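PDB 1U0M: 1,3,6,8-tetrahydroxynaphthalene synthase from Streptomyces coelicolor, which catalyses the condensation of five malonyl-CoA units into a pentaketide and its Claisen and aldol cyclisation to 1,3,6,8-tetrahydroxynaphthalene, a precursor of melanin. Local coordinates for residues 151-156 against 168-173; 218-223 against 344-349; 228-233 against 245-250; 256-261 against 290-295. One frame throughout, in Å; residues are numbered along the deposited sequence.

Interaction 1 (151-156 against 168-173)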
loop_
_atom_site.group_PDB
_atom_site.type_symbol
_atom_site.label_atom_id
_atom_site.label_comp_id
_atom_site.label_asym_id
_atom_site.label_seq_id
_atom_site.Cartn_x
_atom_site.Cartn_y
_atom_site.Cartn_z
ATOM N N ALA A 151 0.959 11.774 -0.856
ATOM C CA ALA A 151 1.390 10.824 0.168
ATOM C C ALA A 151 2.761 10.231 -0.156
ATOM O O ALA A 151 3.557 9.974 0.745
ATOM C CB ALA A 151 0.366 9.707 0.319
ATOM N N ALA A 152 3.033 10.005 -1.439
ATOM C CA ALA A 152 4.316 9.445 -1.840
ATOM C C ALA A 152 5.405 10.445 -1.476
ATOM O O ALA A 152 6.446 10.086 -0.921
ATOM C CB ALA A 152 4.326 9.174 -3.332
ATOM N N ILE A 153 5.147 11.709 -1.793
ATOM C CA ILE A 153 6.080 12.782 -1.495
ATOM C C ILE A 153 6.350 12.775 -0.003
ATOM O O ILE A 153 7.485 12.606 0.428
ATOM C CB ILE A 153 5.492 14.143 -1.893
ATOM C CG1 ILE A 153 5.436 14.248 -3.421
ATOM C CG2 ILE A 153 6.322 15.267 -1.287
ATOM C CD1 ILE A 153 4.567 15.388 -3.935
ATOM N N ASN A 154 5.293 12.946 0.782
ATOM C CA ASN A 154 5.420 12.958 2.230
ATOM C C ASN A 154 6.171 11.754 2.768
ATOM O O ASN A 154 6.746 11.819 3.849
ATOM C CB ASN A 154 4.039 13.040 2.881
ATOM C CG ASN A 154 3.356 14.350 2.602
ATOM O OD1 ASN A 154 3.938 15.236 1.980
ATOM N ND2 ASN A 154 2.121 14.491 3.063
ATOM N N ARG A 155 6.176 10.653 2.025
ATOM C CA ARG A 155 6.886 9.464 2.490
ATOM C C ARG A 155 8.351 9.535 2.121
ATOM O O ARG A 155 9.220 9.322 2.963
ATOM C CB ARG A 155 6.281 8.172 1.914
ATOM C CG ARG A 155 4.946 7.759 2.510
ATOM C CD ARG A 155 4.826 8.147 3.974
ATOM N NE ARG A 155 3.866 9.237 4.149
ATOM C CZ ARG A 155 3.842 10.056 5.195
ATOM N NH1 ARG A 155 4.731 9.917 6.170
ATOM N NH2 ARG A 155 2.931 11.016 5.265
ATOM N N ALA A 156 8.626 9.821 0.854
ATOM C CA ALA A 156 10.002 9.926 0.390
ATOM C C ALA A 156 10.715 10.941 1.277
ATOM O O ALA A 156 11.907 10.828 1.552
ATOM C CB ALA A 156 10.023 10.381 -1.051
ATOM N N ALA A 168 15.056 8.763 -2.663
ATOM C CA ALA A 168 13.853 7.977 -2.902
ATOM C C ALA A 168 13.321 8.169 -4.317
ATOM O O ALA A 168 13.465 9.236 -4.909
ATOM C CB ALA A 168 12.781 8.351 -1.886
ATOM N N LEU A 169 12.719 7.122 -4.862
ATOM C CA LEU A 169 12.147 7.185 -6.196
ATOM C C LEU A 169 10.634 7.058 -6.121
ATOM O O LEU A 169 10.107 6.031 -5.691
ATOM C CB LEU A 169 12.697 6.071 -7.086
ATOM C CG LEU A 169 12.063 6.031 -8.489
ATOM C CD1 LEU A 169 12.349 7.336 -9.225
ATOM C CD2 LEU A 169 12.598 4.840 -9.274
ATOM N N ILE A 170 9.939 8.107 -6.542
ATOM C CA ILE A 170 8.488 8.100 -6.533
ATOM C C ILE A 170 7.965 7.779 -7.919
ATOM O O ILE A 170 8.295 8.466 -8.885
ATOM C CB ILE A 170 7.931 9.459 -6.132
ATOM C CG1 ILE A 170 8.422 9.825 -4.733
ATOM C CG2 ILE A 170 6.416 9.424 -6.175
ATOM C CD1 ILE A 170 7.944 11.161 -4.268
ATOM N N VAL A 171 7.157 6.730 -8.016
ATOM C CA VAL A 171 6.570 6.336 -9.292
ATOM C C VAL A 171 5.062 6.274 -9.173
ATOM O O VAL A 171 4.528 5.602 -8.301
ATOM C CB VAL A 171 7.050 4.955 -9.760
ATOM C CG1 VAL A 171 6.367 4.597 -11.067
ATOM C CG2 VAL A 171 8.555 4.958 -9.932
ATOM N N ALA A 172 4.382 6.997 -10.054
ATOM C CA ALA A 172 2.930 7.012 -10.078
ATOM C C ALA A 172 2.487 6.416 -11.418
ATOM O O ALA A 172 2.882 6.885 -12.478
ATOM C CB ALA A 172 2.428 8.440 -9.931
ATOM N N CYS A 173 1.675 5.372 -11.369
ATOM C CA CYS A 173 1.198 4.731 -12.588
ATOM C C CYS A 173 -0.316 4.629 -12.511
ATOM O O CYS A 173 -0.848 3.897 -11.684
ATOM C CB CYS A 173 1.816 3.337 -12.722
ATOM S SG CYS A 173 1.505 2.541 -14.297
#
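Ile170 projects from its strand into the side of a helix, where Ala152, Ile153 and Ala156 receive it. Of all the residues here it buries the most surface, and its two branches do different work. Ile170 CG2 leans on Ala152 CB at 3.5 Å. The longer arm has CG1 beside the backbone N (chi1 -60°) and then runs fully extended, which carries Ile170 CD1 to the helix backbone: it lies 3.7 Å from Ile153 CA and 3.9 Å from Ala156 CB. The Ile153 side chain is a lesser partner; its own CB points away, and Ile153 CG1 comes only within 4.1 Å of Ile170 CD1. Branching at CB suits isoleucine both to an extended strand and to reaching Ala152 with one branch and Ile153 and Ala156, up to a turn further on, with the other.

Ala156 and Ala168 make the second point of touch, their CB atoms meeting at 3.5 Å. With nothing beyond CB on either side, the backbones can close to 5.4 Å between the CA atoms of Ala156 and Ala168. No hydrogen bond crosses, so the contact is wholly apolar and buried; Val205 of the adjacent strand 198-206 also packs on Ala156, Ala168 and Ile170. The short segments run nearly antiparallel, at 172°. This is how the helix of a beta-alpha-beta crossover packs on its second strand: helix 148-162, in the buried helical layer of the thiolase fold, links strand 137-141 to the parallel strand 167-175.

Interaction 2 (218-223 against 344-349)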
loop_
_atom_site.group_PDB
_atom_site.type_symbol
_atom_site.label_atom_id
_atom_site.label_comp_id
_atom_site.label_asym_id
_atom_site.label_seq_id
_atom_site.Cartn_x
_atom_site.Cartn_y
_atom_site.Cartn_z
ATOM N N ASN A 218 5.674 18.606 6.314
ATOM C CA ASN A 218 4.526 18.023 5.640
ATOM C C ASN A 218 3.567 17.542 6.711
ATOM O O ASN A 218 3.934 17.444 7.882
ATOM C CB ASN A 218 4.942 16.863 4.731
ATOM C CG ASN A 218 5.567 15.716 5.491
ATOM O OD1 ASN A 218 4.955 15.148 6.392
ATOM N ND2 ASN A 218 6.791 15.362 5.123
ATOM N N GLY A 219 2.334 17.258 6.311
ATOM C CA GLY A 219 1.349 16.801 7.269
ATOM C C GLY A 219 0.093 16.276 6.613
ATOM O O GLY A 219 -0.237 16.636 5.485
ATOM N N SER A 220 -0.619 15.421 7.331
ATOM C CA SER A 220 -1.843 14.842 6.812
ATOM C C SER A 220 -3.054 15.418 7.522
ATOM O O SER A 220 -2.928 16.090 8.542
ATOM C CB SER A 220 -1.822 13.323 6.997
ATOM O OG SER A 220 -3.069 12.748 6.643
ATOM N N TYR A 221 -4.230 15.154 6.972
ATOM C CA TYR A 221 -5.465 15.619 7.571
ATOM C C TYR A 221 -6.623 14.829 6.989
ATOM O O TYR A 221 -6.789 14.763 5.775
ATOM C CB TYR A 221 -5.658 17.122 7.326
ATOM C CG TYR A 221 -6.981 17.626 7.843
ATOM C CD1 TYR A 221 -8.120 17.593 7.039
ATOM C CD2 TYR A 221 -7.120 18.052 9.167
ATOM C CE1 TYR A 221 -9.370 17.961 7.539
ATOM C CE2 TYR A 221 -8.363 18.422 9.682
ATOM C CZ TYR A 221 -9.488 18.370 8.861
ATOM O OH TYR A 221 -10.731 18.695 9.365
ATOM N N LEU A 222 -7.420 14.230 7.866
ATOM C CA LEU A 222 -8.567 13.434 7.450
ATOM C C LEU A 222 -9.869 14.153 7.770
ATOM O O LEU A 222 -10.164 14.429 8.927
ATOM C CB LEU A 222 -8.542 12.076 8.160
ATOM C CG LEU A 222 -9.460 10.936 7.700
ATOM C CD1 LEU A 222 -10.926 11.265 7.967
ATOM C CD2 LEU A 222 -9.217 10.676 6.216
ATOM N N ILE A 223 -10.652 14.454 6.742
ATOM C CA ILE A 223 -11.927 15.120 6.945
ATOM C C ILE A 223 -12.880 14.137 7.614
ATOM O O ILE A 223 -13.290 13.146 7.011
ATOM C CB ILE A 223 -12.544 15.579 5.613
ATOM C CG1 ILE A 223 -11.665 16.658 4.981
ATOM C CG2 ILE A 223 -13.964 16.087 5.851
ATOM C CD1 ILE A 223 -12.223 17.230 3.690
ATOM N N GLY A 344 -10.666 9.054 1.876
ATOM C CA GLY A 344 -10.475 9.346 3.286
ATOM C C GLY A 344 -11.664 10.026 3.950
ATOM O O GLY A 344 -12.317 9.430 4.810
ATOM N N ILE A 345 -11.956 11.274 3.581
ATOM C CA ILE A 345 -11.197 12.026 2.588
ATOM C C ILE A 345 -9.844 12.426 3.167
ATOM O O ILE A 345 -9.771 13.009 4.252
ATOM C CB ILE A 345 -11.986 13.282 2.161
ATOM C CG1 ILE A 345 -13.288 12.855 1.466
ATOM C CG2 ILE A 345 -11.140 14.154 1.259
ATOM C CD1 ILE A 345 -14.200 13.993 1.062
ATOM N N THR A 346 -8.774 12.097 2.446
ATOM C CA THR A 346 -7.425 12.404 2.894
ATOM C C THR A 346 -6.778 13.547 2.134
ATOM O O THR A 346 -7.084 13.793 0.969
ATOM C CB THR A 346 -6.506 11.189 2.771
ATOM O OG1 THR A 346 -7.041 10.112 3.550
ATOM C CG2 THR A 346 -5.110 11.524 3.275
ATOM N N ALA A 347 -5.868 14.234 2.820
ATOM C CA ALA A 347 -5.148 15.356 2.255
ATOM C C ALA A 347 -3.680 15.259 2.645
ATOM O O ALA A 347 -3.336 15.359 3.823
ATOM C CB ALA A 347 -5.742 16.663 2.769
ATOM N N GLU A 348 -2.819 15.032 1.662
ATOM C CA GLU A 348 -1.397 14.959 1.931
ATOM C C GLU A 348 -0.809 16.302 1.513
ATOM O O GLU A 348 -0.585 16.561 0.333
ATOM C CB GLU A 348 -0.749 13.811 1.153
ATOM C CG GLU A 348 -1.161 12.416 1.634
ATOM C CD GLU A 348 -0.681 12.099 3.046
ATOM O OE1 GLU A 348 -1.103 12.795 3.988
ATOM O OE2 GLU A 348 0.118 11.154 3.218
ATOM N N MET A 349 -0.582 17.156 2.505
ATOM C CA MET A 349 -0.043 18.494 2.294
ATOM C C MET A 349 1.464 18.514 2.513
ATOM O O MET A 349 1.992 17.745 3.308
ATOM C CB MET A 349 -0.734 19.464 3.255
ATOM C CG MET A 349 -2.238 19.456 3.108
ATOM S SD MET A 349 -3.150 19.996 4.568
ATOM C CE MET A 349 -3.151 18.479 5.552
HETATM O O HOH W 1 -13.843 10.318 6.863
#
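Gly344 and Ile345 meet Leu222 and Ile223 beside an antiparallel strand pair in the large sheet of the thiolase fold. Gly344 ends the GFGPG signature of chalcone synthase relatives; its positive phi (156°) suits glycine, and a CB would run into Leu222 CD2. A water donates to both Gly344 O and Ile223 O. Past a cis peptide, Ile345 O accepts from Ile223 N at 3.0 Å, in the carbonyl plane, while the two isoleucines lie side by side, Ile345 CG2 being 4.1 Å from Ile223 CD1. Thr346 sets OG1 3.5 Å from Leu222 CD2; the hydroxyl is hydrogen-bonded to Gln138 of the second subunit. Ala347 is small enough to lie against Leu254 of helix 251-263; its backbone bonds to Tyr221 are weak. Glu348, on the other face with Ser220, folds back at chi2 so that OE1 lies 3.1 Å from Ser220 CB; its OE2 has a weak, long ion pair with Arg155. Met349 bends at chi3 (-82°), carrying its flexible thioether across to the partner strand, where Met349 CE rests 3.4 Å from Tyr221 CB. Its backbone forms a hydrogen-bonded pair with Gly219, in which Gly219 N approaches Met349 O at 3.1 Å from 37° out of the carbonyl plane.

Interaction 3 (228-233 against 245-250)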
loop_
_atom_site.group_PDB
_atom_site.type_symbol
_atom_site.label_atom_id
_atom_site.label_comp_id
_atom_site.label_asym_id
_atom_site.label_seq_id
_atom_site.Cartn_x
_atom_site.Cartn_y
_atom_site.Cartn_z
ATOM N N ASP A 228 -16.649 7.179 3.015
ATOM C CA ASP A 228 -17.272 6.670 1.798
ATOM C C ASP A 228 -17.535 7.721 0.734
ATOM O O ASP A 228 -18.244 7.454 -0.238
ATOM C CB ASP A 228 -18.597 5.954 2.125
ATOM C CG ASP A 228 -19.668 6.900 2.666
ATOM O OD1 ASP A 228 -20.009 7.896 1.989
ATOM O OD2 ASP A 228 -20.177 6.637 3.776
ATOM N N TRP A 229 -16.963 8.908 0.895
ATOM C CA TRP A 229 -17.191 9.973 -0.082
ATOM C C TRP A 229 -16.405 9.844 -1.387
ATOM O O TRP A 229 -16.889 10.249 -2.437
ATOM C CB TRP A 229 -16.967 11.321 0.592
ATOM C CG TRP A 229 -18.120 11.650 1.505
ATOM C CD1 TRP A 229 -18.990 10.760 2.078
ATOM C CD2 TRP A 229 -18.561 12.952 1.904
ATOM N NE1 TRP A 229 -19.949 11.427 2.799
ATOM C CE2 TRP A 229 -19.709 12.775 2.712
ATOM C CE3 TRP A 229 -18.102 14.250 1.657
ATOM C CZ2 TRP A 229 -20.404 13.849 3.272
ATOM C CZ3 TRP A 229 -18.797 15.319 2.215
ATOM C CH2 TRP A 229 -19.934 15.109 3.015
ATOM N N ILE A 230 -15.203 9.270 -1.320
ATOM C CA ILE A 230 -14.375 9.032 -2.509
ATOM C C ILE A 230 -13.820 7.624 -2.293
ATOM O O ILE A 230 -12.805 7.426 -1.626
ATOM C CB ILE A 230 -13.235 10.047 -2.631
ATOM C CG1 ILE A 230 -13.775 11.468 -2.401
ATOM C CG2 ILE A 230 -12.628 9.953 -4.027
ATOM C CD1 ILE A 230 -12.748 12.577 -2.556
ATOM N N MET A 231 -14.505 6.641 -2.863
ATOM C CA MET A 231 -14.136 5.250 -2.650
ATOM C C MET A 231 -14.375 4.314 -3.821
ATOM O O MET A 231 -14.954 4.673 -4.843
ATOM C CB MET A 231 -14.953 4.704 -1.484
ATOM C CG MET A 231 -16.437 4.584 -1.859
ATOM S SD MET A 231 -17.502 4.135 -0.498
ATOM C CE MET A 231 -17.153 2.341 -0.379
ATOM N N TYR A 232 -13.958 3.076 -3.607
ATOM C CA TYR A 232 -14.132 2.025 -4.584
ATOM C C TYR A 232 -15.159 1.001 -4.103
ATOM O O TYR A 232 -15.174 0.641 -2.939
ATOM C CB TYR A 232 -12.799 1.284 -4.799
ATOM C CG TYR A 232 -11.937 1.775 -5.938
ATOM C CD1 TYR A 232 -10.581 1.463 -5.979
ATOM C CD2 TYR A 232 -12.473 2.516 -6.984
ATOM C CE1 TYR A 232 -9.777 1.868 -7.034
ATOM C CE2 TYR A 232 -11.683 2.936 -8.050
ATOM C CZ TYR A 232 -10.330 2.601 -8.070
ATOM O OH TYR A 232 -9.533 2.963 -9.132
ATOM N N ASP A 233 -16.040 0.569 -4.990
ATOM C CA ASP A 233 -16.953 -0.537 -4.681
ATOM C C ASP A 233 -16.174 -1.651 -5.407
ATOM O O ASP A 233 -15.875 -1.513 -6.590
ATOM C CB ASP A 233 -18.319 -0.354 -5.356
ATOM C CG ASP A 233 -19.409 0.128 -4.384
ATOM O OD1 ASP A 233 -20.485 0.536 -4.864
ATOM O OD2 ASP A 233 -19.201 0.100 -3.155
ATOM N N LYS A 245 -21.605 13.494 -4.364
ATOM C CA LYS A 245 -21.974 14.802 -4.902
ATOM C C LYS A 245 -21.410 15.943 -4.066
ATOM O O LYS A 245 -21.098 17.008 -4.591
ATOM C CB LYS A 245 -23.498 14.925 -4.932
ATOM C CG LYS A 245 -24.243 13.765 -5.611
ATOM C CD LYS A 245 -23.887 12.373 -5.041
ATOM C CE LYS A 245 -23.922 12.323 -3.513
ATOM N NZ LYS A 245 -25.228 12.733 -2.925
ATOM N N ARG A 246 -21.280 15.694 -2.765
ATOM C CA ARG A 246 -20.789 16.670 -1.795
ATOM C C ARG A 246 -19.283 16.880 -1.715
ATOM O O ARG A 246 -18.817 17.689 -0.915
ATOM C CB ARG A 246 -21.281 16.292 -0.403
ATOM C CG ARG A 246 -22.780 16.311 -0.246
ATOM C CD ARG A 246 -23.195 15.655 1.057
ATOM N NE ARG A 246 -22.908 14.221 1.058
ATOM C CZ ARG A 246 -23.280 13.383 2.021
ATOM N NH1 ARG A 246 -23.958 13.832 3.072
ATOM N NH2 ARG A 246 -22.983 12.093 1.929
ATOM N N VAL A 247 -18.518 16.167 -2.530
ATOM C CA VAL A 247 -17.074 16.300 -2.482
ATOM C C VAL A 247 -16.532 17.725 -2.643
ATOM O O VAL A 247 -15.702 18.162 -1.851
ATOM C CB VAL A 247 -16.401 15.369 -3.515
ATOM C CG1 VAL A 247 -14.893 15.598 -3.523
ATOM C CG2 VAL A 247 -16.695 13.919 -3.157
ATOM N N PRO A 248 -16.992 18.473 -3.659
ATOM C CA PRO A 248 -16.470 19.838 -3.814
ATOM C C PRO A 248 -16.693 20.723 -2.576
ATOM O O PRO A 248 -15.771 21.394 -2.104
ATOM C CB PRO A 248 -17.211 20.349 -5.046
ATOM C CG PRO A 248 -18.530 19.648 -4.943
ATOM C CD PRO A 248 -18.120 18.237 -4.576
ATOM N N ALA A 249 -17.915 20.707 -2.053
ATOM C CA ALA A 249 -18.262 21.496 -0.875
ATOM C C ALA A 249 -17.316 21.247 0.303
ATOM O O ALA A 249 -17.198 22.087 1.199
ATOM C CB ALA A 249 -19.703 21.199 -0.454
ATOM N N THR A 250 -16.645 20.097 0.300
ATOM C CA THR A 250 -15.719 19.745 1.379
ATOM C C THR A 250 -14.496 20.666 1.391
ATOM O O THR A 250 -13.658 20.602 2.297
ATOM C CB THR A 250 -15.236 18.277 1.256
ATOM O OG1 THR A 250 -14.388 18.142 0.109
ATOM C CG2 THR A 250 -16.429 17.333 1.115
#
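Arg246 lies over the indole of Trp229, and its side chain can be followed across the ring. Arg246 CB begins in an off-centre CH-pi contact, 4.2 Å from the centroid of the Trp229 six-membered ring. CG stands beside the backbone N (chi1 -63°) and carries the chain outward to Arg246 CD, which sits 3.8 Å from Trp229 CH2. Past the bend at chi3 (-67°), Arg246 NE lies over one face of the ring, offset toward its rim and 3.4 Å from Trp229 CZ2. At the tip, the guanidinium turns a face to the indole, though its separation there is modelled too short to be relied on. NH2 pairs with Asp244 in a salt bridge. A long arginine suits this exposed position, since its methylenes cover an aromatic face while its charge stays near a carboxylate.

Elsewhere the indole edge is met at Trp229 CZ3 by Thr250 CG2, 3.3 Å away. Ile230 turns its CD1 to Val247 CG1, 3.8 Å away, crossing it at about a right angle, and Val247 CG2 touches the carbonyl O of Trp229. These branched residues form the buried side. The contact joins the base of the beta-hairpin 230-235/238-243 to the turn leading into helix 251-263, and Ile230, its side chain about 6 Å from that of Cys146, the probable nucleophile, places it at the border of the active site of a type III polyketide synthase.

Interaction 4 (256-261 against 290-295)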
loop_
_atom_site.group_PDB
_atom_site.type_symbol
_atom_site.label_atom_id
_atom_site.label_comp_id
_atom_site.label_asym_id
_atom_site.label_seq_id
_atom_site.Cartn_x
_atom_site.Cartn_y
_atom_site.Cartn_z
ATOM N N PRO A 256 -9.057 25.352 6.247
ATOM C CA PRO A 256 -8.409 25.579 7.544
ATOM C C PRO A 256 -7.244 24.624 7.797
ATOM O O PRO A 256 -6.209 25.021 8.329
ATOM C CB PRO A 256 -9.547 25.366 8.539
ATOM C CG PRO A 256 -10.746 25.816 7.768
ATOM C CD PRO A 256 -10.513 25.187 6.419
ATOM N N ALA A 257 -7.425 23.362 7.419
ATOM C CA ALA A 257 -6.391 22.355 7.603
ATOM C C ALA A 257 -5.149 22.765 6.827
ATOM O O ALA A 257 -4.027 22.420 7.196
ATOM C CB ALA A 257 -6.886 20.998 7.119
ATOM N N LEU A 258 -5.361 23.500 5.743
ATOM C CA LEU A 258 -4.254 23.970 4.925
ATOM C C LEU A 258 -3.566 25.133 5.627
ATOM O O LEU A 258 -2.345 25.265 5.582
ATOM C CB LEU A 258 -4.766 24.412 3.555
ATOM C CG LEU A 258 -5.123 23.278 2.593
ATOM C CD1 LEU A 258 -5.830 23.831 1.372
ATOM C CD2 LEU A 258 -3.852 22.549 2.195
ATOM N N LYS A 259 -4.357 25.973 6.285
ATOM C CA LYS A 259 -3.817 27.118 7.001
ATOM C C LYS A 259 -3.162 26.665 8.298
ATOM O O LYS A 259 -2.046 27.077 8.607
ATOM C CB LYS A 259 -4.929 28.127 7.283
ATOM C CG LYS A 259 -5.518 28.716 6.011
ATOM C CD LYS A 259 -6.784 29.510 6.269
ATOM C CE LYS A 259 -7.395 29.980 4.954
ATOM N NZ LYS A 259 -8.740 30.601 5.119
ATOM N N GLU A 260 -3.849 25.812 9.049
ATOM C CA GLU A 260 -3.315 25.301 10.309
ATOM C C GLU A 260 -1.862 24.867 10.158
ATOM O O GLU A 260 -0.989 25.323 10.887
ATOM C CB GLU A 260 -4.150 24.110 10.797
ATOM C CG GLU A 260 -5.149 24.411 11.913
ATOM C CD GLU A 260 -5.220 25.881 12.273
ATOM O OE1 GLU A 260 -4.932 26.221 13.442
ATOM O OE2 GLU A 260 -5.567 26.694 11.390
ATOM N N LEU A 261 -1.615 23.983 9.201
ATOM C CA LEU A 261 -0.280 23.467 8.947
ATOM C C LEU A 261 0.598 24.516 8.286
ATOM O O LEU A 261 1.803 24.579 8.535
ATOM C CB LEU A 261 -0.373 22.214 8.065
ATOM C CG LEU A 261 0.893 21.495 7.580
ATOM C CD1 LEU A 261 1.458 22.205 6.368
ATOM C CD2 LEU A 261 1.913 21.416 8.710
ATOM N N THR A 290 -10.974 29.948 -3.255
ATOM C CA THR A 290 -11.901 30.874 -2.607
ATOM C C THR A 290 -11.867 30.684 -1.092
ATOM O O THR A 290 -11.537 31.610 -0.355
ATOM C CB THR A 290 -13.353 30.668 -3.113
ATOM O OG1 THR A 290 -13.721 29.291 -2.970
ATOM C CG2 THR A 290 -13.478 31.076 -4.576
ATOM N N PHE A 291 -12.213 29.483 -0.634
ATOM C CA PHE A 291 -12.221 29.179 0.791
ATOM C C PHE A 291 -10.858 29.448 1.424
ATOM O O PHE A 291 -10.781 29.825 2.593
ATOM C CB PHE A 291 -12.630 27.715 1.016
ATOM C CG PHE A 291 -14.112 27.463 0.854
ATOM C CD1 PHE A 291 -15.026 28.101 1.681
ATOM C CD2 PHE A 291 -14.585 26.590 -0.120
ATOM C CE1 PHE A 291 -16.402 27.875 1.542
ATOM C CE2 PHE A 291 -15.960 26.356 -0.268
ATOM C CZ PHE A 291 -16.870 26.999 0.566
ATOM N N LEU A 292 -9.792 29.260 0.643
ATOM C CA LEU A 292 -8.430 29.479 1.123
ATOM C C LEU A 292 -8.115 30.950 0.923
ATOM O O LEU A 292 -7.572 31.601 1.812
ATOM C CB LEU A 292 -7.408 28.624 0.353
ATOM C CG LEU A 292 -6.111 28.386 1.126
ATOM C CD1 LEU A 292 -6.325 27.235 2.094
ATOM C CD2 LEU A 292 -4.983 28.055 0.187
ATOM N N GLU A 293 -8.452 31.465 -0.258
ATOM C CA GLU A 293 -8.255 32.874 -0.578
ATOM C C GLU A 293 -6.897 33.231 -1.145
ATOM O O GLU A 293 -6.261 34.183 -0.716
ATOM C CB GLU A 293 -8.531 33.738 0.660
ATOM C CG GLU A 293 -9.817 33.375 1.394
ATOM C CD GLU A 293 -9.934 34.039 2.737
ATOM O OE1 GLU A 293 -8.915 34.143 3.447
ATOM O OE2 GLU A 293 -11.053 34.444 3.101
ATOM N N VAL A 294 -6.466 32.445 -2.118
ATOM C CA VAL A 294 -5.217 32.702 -2.792
ATOM C C VAL A 294 -5.703 33.496 -3.991
ATOM O O VAL A 294 -6.089 34.666 -3.877
ATOM C CB VAL A 294 -4.518 31.392 -3.217
ATOM C CG1 VAL A 294 -3.388 31.678 -4.191
ATOM C CG2 VAL A 294 -3.983 30.704 -2.001
ATOM N N ASP A 295 -5.737 32.841 -5.135
ATOM C CA ASP A 295 -6.180 33.468 -6.360
ATOM C C ASP A 295 -6.488 32.303 -7.275
ATOM O O ASP A 295 -5.884 31.219 -7.135
ATOM C CB ASP A 295 -5.084 34.418 -6.919
ATOM C CG ASP A 295 -3.808 33.713 -7.331
ATOM O OD1 ASP A 295 -3.881 32.847 -8.213
ATOM O OD2 ASP A 295 -2.717 34.025 -6.798
#
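Leu258 and Lys259, on a helix kinked at Pro256, face the chain where helix 281-291 gives out and, just past Leu292, Glu293 swings to a positive phi of 87°. Leu292 has its CG anti to the backbone N (chi1 -157°), which brings CD1 to the neighbouring helix. Leu292 CD1 lies 3.5 Å from both Leu258 CB and Leu258 CD1, the two leucines crossing at about a right angle. Leucine suits both places, its forked end giving methyls to a buried apolar contact.

Lys259 stretches out fully beyond CG and passes over the Leu292 backbone, CE lying 3.5 Å from Leu292 O. Its NZ then gives a weak hydrogen bond to Phe291 O at 3.3 Å and a long salt bridge to Glu293 OE1 at 3.9 Å. A positive charge beside the carbonyls of a helix end is probably favourable, and lysine can supply it while its long methylene chain passes beside Leu292. Phe291 turns its ring away, onto Met251 and Ala255. Since Ala257 and Leu258 rest on Tyr221 and Met349 of the sheet, the contact packs helix 251-263 against the C-terminal end of helix 281-291 and the loop after it, in an outer helical layer of the alpha-beta-alpha-beta-alpha thiolase fold.

Overall arrangement
From the N terminus, interaction 1 closes first, a short loop between helix 148-162 and strand 167-175 in the N-terminal half of the chain. Interaction 2 then opens at 218-223 and closes only at 344-349, a loop of 120 residues in the C-terminal half. Interactions 3 and 4 both nest within it, one after the other and without crossing. Interaction 2 meets all three others. Helix 148-162 of interaction 1 reaches strand 346-355 through Asn154; Ile345 packs on Trp229 and Ile230 of interaction 3; helix 251-263 of interaction 4 covers the other face of the strand pair. The sheet thus separates the buried helix from the outer one.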